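Local coordinates for protein (tenascin) (Gallus gallus, PDB 1QR4) that probably acts in extracellular-matrix adhesion, through paired fibronectin type III domains that span its heparin- and contactin-binding regions, at residues S120-S128 / V139-T147. Numbering follows the deposited sequence.
Sequences SRVDSYRVS and VVTVDGSKT
Tyr125 and Val142 form a hydrogen-bonded pair in an antiparallel hairpin. Tyr125 N donates to Val142 O at 3.1 Å; the return bond from Val142 N to Tyr125 O is weak. At the next such pair both bonds are sound: Val127 N donates to Val140 O, and Val140 N to Val127 O at 2.9 Å. Gly144 N extends the ladder by donating to Asp123 O, from above the carbonyl plane.

The Tyr125 side chain continues the contact past the strand. Its CB passes Val142 O. With CG beside the backbone N (chi1 -63°), the ring reaches along the type I turn Asp143-Lys146. CD2 meets Val142 CG1 at 4.3 Å. CE2 comes closest to Lys146 O, at 3.4 Å, and Gly144 O lies at the ring edge. OH ends 3.9 Å from Gly144 O, too far to count as a hydrogen bond. Val122 CG2 sits over one face, 4.0 Å above the plane and offset toward the rim. Without the ring, as with an alanine here, the carbonyls of Gly144 and Lys146 would probably lose their packing partner and a gap would open beside Val122.

On the opposite face of the sheet, Arg126 and Val139 run side by side, with Arg126 CD 3.7 Å from Val139 CG2. Arg126 CG also passes Thr141 OG1.

The pairing joins the C and C' strands of a fibronectin type III domain. Strand 138-143 is outermost in its sheet; strand 124-131 bonds on to strand 159-168, where Asp123 and Ser124 form a classic bulge opposite Val167. Tyr125, Val127 and Val142 face inward to Trp115 of strand 111-115.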
loop_
_atom_site.group_PDB
_atom_site.type_symbol
_atom_site.label_atom_id
_atom_site.label_comp_id
_atom_site.label_asym_id
_atom_site.label_seq_id
_atom_site.Cartn_x
_atom_site.Cartn_y
_atom_site.Cartn_z
ATOM N N SER A 120 -5.531 7.862 -5.099
ATOM C CA SER A 120 -4.231 7.491 -5.636
ATOM C C SER A 120 -4.362 7.316 -7.146
ATOM O O SER A 120 -5.393 6.848 -7.639
ATOM C CB SER A 120 -3.750 6.180 -4.992
ATOM O OG SER A 120 -2.615 5.652 -5.661
ATOM N N ARG A 121 -3.328 7.726 -7.872
ATOM C CA ARG A 121 -3.318 7.604 -9.320
ATOM C C ARG A 121 -3.366 6.119 -9.649
ATOM O O ARG A 121 -2.564 5.341 -9.137
ATOM C CB ARG A 121 -2.060 8.257 -9.876
ATOM C CG ARG A 121 -1.782 7.961 -11.325
ATOM C CD ARG A 121 -0.535 8.696 -11.754
ATOM N NE ARG A 121 -0.038 8.243 -13.049
ATOM C CZ ARG A 121 0.883 8.889 -13.761
ATOM N NH1 ARG A 121 1.400 10.022 -13.303
ATOM N NH2 ARG A 121 1.298 8.394 -14.922
ATOM N N VAL A 122 -4.328 5.732 -10.482
ATOM C CA VAL A 122 -4.509 4.329 -10.846
ATOM C C VAL A 122 -4.754 4.112 -12.334
ATOM O O VAL A 122 -5.583 4.794 -12.941
ATOM C CB VAL A 122 -5.673 3.695 -10.026
ATOM C CG1 VAL A 122 -6.799 4.701 -9.831
ATOM C CG2 VAL A 122 -6.211 2.449 -10.718
ATOM N N ASP A 123 -4.054 3.128 -12.902
ATOM C CA ASP A 123 -4.172 2.798 -14.322
ATOM C C ASP A 123 -5.336 1.862 -14.627
ATOM O O ASP A 123 -6.086 2.100 -15.577
ATOM C CB ASP A 123 -2.889 2.151 -14.849
ATOM C CG ASP A 123 -1.670 3.026 -14.689
ATOM O OD1 ASP A 123 -1.800 4.210 -14.301
ATOM O OD2 ASP A 123 -0.567 2.510 -14.963
ATOM N N SER A 124 -5.459 0.783 -13.848
ATOM C CA SER A 124 -6.531 -0.208 -14.032
ATOM C C SER A 124 -6.946 -0.930 -12.733
ATOM O O SER A 124 -6.444 -0.621 -11.650
ATOM C CB SER A 124 -6.117 -1.242 -15.095
ATOM O OG SER A 124 -4.909 -1.903 -14.745
ATOM N N TYR A 125 -7.891 -1.868 -12.847
ATOM C CA TYR A 125 -8.363 -2.654 -11.703
ATOM C C TYR A 125 -8.479 -4.116 -12.114
ATOM O O TYR A 125 -8.952 -4.409 -13.207
ATOM C CB TYR A 125 -9.750 -2.201 -11.256
ATOM C CG TYR A 125 -9.841 -0.783 -10.764
ATOM C CD1 TYR A 125 -9.504 -0.460 -9.453
ATOM C CD2 TYR A 125 -10.297 0.237 -11.597
ATOM C CE1 TYR A 125 -9.621 0.842 -8.982
ATOM C CE2 TYR A 125 -10.413 1.546 -11.136
ATOM C CZ TYR A 125 -10.074 1.836 -9.829
ATOM O OH TYR A 125 -10.198 3.120 -9.364
ATOM N N ARG A 126 -8.029 -5.035 -11.267
ATOM C CA ARG A 126 -8.165 -6.455 -11.578
ATOM C C ARG A 126 -9.265 -7.074 -10.701
ATOM O O ARG A 126 -9.106 -7.252 -9.481
ATOM C CB ARG A 126 -6.837 -7.202 -11.437
ATOM C CG ARG A 126 -6.229 -7.577 -12.786
ATOM C CD ARG A 126 -5.150 -8.655 -12.666
ATOM N NE ARG A 126 -3.837 -8.108 -12.323
ATOM C CZ ARG A 126 -3.054 -7.447 -13.174
ATOM N NH1 ARG A 126 -3.446 -7.244 -14.428
ATOM N NH2 ARG A 126 -1.871 -6.998 -12.772
ATOM N N VAL A 127 -10.411 -7.320 -11.336
ATOM C CA VAL A 127 -11.584 -7.898 -10.689
ATOM C C VAL A 127 -11.618 -9.400 -10.890
ATOM O O VAL A 127 -11.904 -9.875 -11.987
ATOM C CB VAL A 127 -12.893 -7.323 -11.284
ATOM C CG1 VAL A 127 -14.086 -7.867 -10.535
ATOM C CG2 VAL A 127 -12.883 -5.807 -11.233
ATOM N N SER A 128 -11.315 -10.148 -9.839
ATOM C CA SER A 128 -11.368 -11.601 -9.934
ATOM C C SER A 128 -12.637 -12.141 -9.243
ATOM O O SER A 128 -13.205 -11.487 -8.368
ATOM C CB SER A 128 -10.113 -12.229 -9.325
ATOM O OG SER A 128 -10.093 -12.094 -7.914
ATOM N N VAL A 139 -10.530 -13.605 -13.926
ATOM C CA VAL A 139 -10.109 -12.217 -13.809
ATOM C C VAL A 139 -10.523 -11.357 -14.995
ATOM O O VAL A 139 -10.401 -11.776 -16.142
ATOM C CB VAL A 139 -8.572 -12.140 -13.567
ATOM C CG1 VAL A 139 -7.845 -13.108 -14.474
ATOM C CG2 VAL A 139 -8.059 -10.736 -13.783
ATOM N N VAL A 140 -11.058 -10.173 -14.709
ATOM C CA VAL A 140 -11.476 -9.231 -15.744
ATOM C C VAL A 140 -10.819 -7.890 -15.463
ATOM O O VAL A 140 -10.874 -7.398 -14.342
ATOM C CB VAL A 140 -13.017 -9.066 -15.794
ATOM C CG1 VAL A 140 -13.401 -7.699 -16.394
ATOM C CG2 VAL A 140 -13.625 -10.187 -16.645
ATOM N N THR A 141 -10.184 -7.304 -16.474
ATOM C CA THR A 141 -9.522 -6.023 -16.278
ATOM C C THR A 141 -10.396 -4.901 -16.835
ATOM O O THR A 141 -11.074 -5.068 -17.845
ATOM C CB THR A 141 -8.085 -6.006 -16.895
ATOM O OG1 THR A 141 -7.424 -7.252 -16.629
ATOM C CG2 THR A 141 -7.251 -4.932 -16.240
ATOM N N VAL A 142 -10.434 -3.784 -16.119
ATOM C CA VAL A 142 -11.229 -2.649 -16.531
ATOM C C VAL A 142 -10.422 -1.377 -16.292
ATOM O O VAL A 142 -9.721 -1.269 -15.287
ATOM C CB VAL A 142 -12.587 -2.631 -15.780
ATOM C CG1 VAL A 142 -12.648 -1.499 -14.748
ATOM C CG2 VAL A 142 -13.735 -2.554 -16.784
ATOM N N ASP A 143 -10.531 -0.428 -17.224
ATOM C CA ASP A 143 -9.798 0.838 -17.181
ATOM C C ASP A 143 -9.998 1.686 -15.919
ATOM O O ASP A 143 -11.087 1.732 -15.349
ATOM C CB ASP A 143 -10.099 1.660 -18.437
ATOM C CG ASP A 143 -9.000 2.659 -18.755
ATOM O OD1 ASP A 143 -7.910 2.228 -19.201
ATOM O OD2 ASP A 143 -9.230 3.873 -18.556
ATOM N N GLY A 144 -8.939 2.397 -15.541
ATOM C CA GLY A 144 -8.931 3.223 -14.347
ATOM C C GLY A 144 -9.992 4.282 -14.128
ATOM O O GLY A 144 -10.272 4.635 -12.981
ATOM N N SER A 145 -10.545 4.830 -15.203
ATOM C CA SER A 145 -11.582 5.851 -15.080
ATOM C C SER A 145 -12.913 5.208 -14.712
ATOM O O SER A 145 -13.788 5.859 -14.132
ATOM C CB SER A 145 -11.730 6.613 -16.390
ATOM O OG SER A 145 -11.950 5.706 -17.456
ATOM N N LYS A 146 -13.047 3.927 -15.065
ATOM C CA LYS A 146 -14.251 3.140 -14.798
ATOM C C LYS A 146 -14.340 2.786 -13.323
ATOM O O LYS A 146 -13.334 2.459 -12.689
ATOM C CB LYS A 146 -14.267 1.859 -15.640
ATOM C CG LYS A 146 -14.091 2.099 -17.135
ATOM C CD LYS A 146 -14.530 0.891 -17.947
ATOM C CE LYS A 146 -16.048 0.695 -17.867
ATOM N NZ LYS A 146 -16.558 -0.471 -18.658
ATOM N N THR A 147 -15.558 2.839 -12.790
ATOM C CA THR A 147 -15.804 2.554 -11.383
ATOM C C THR A 147 -16.750 1.365 -11.184
ATOM O O THR A 147 -17.181 1.082 -10.063
ATOM C CB THR A 147 -16.362 3.816 -10.687
ATOM O OG1 THR A 147 -16.716 3.527 -9.331
ATOM C CG2 THR A 147 -17.582 4.333 -11.426
#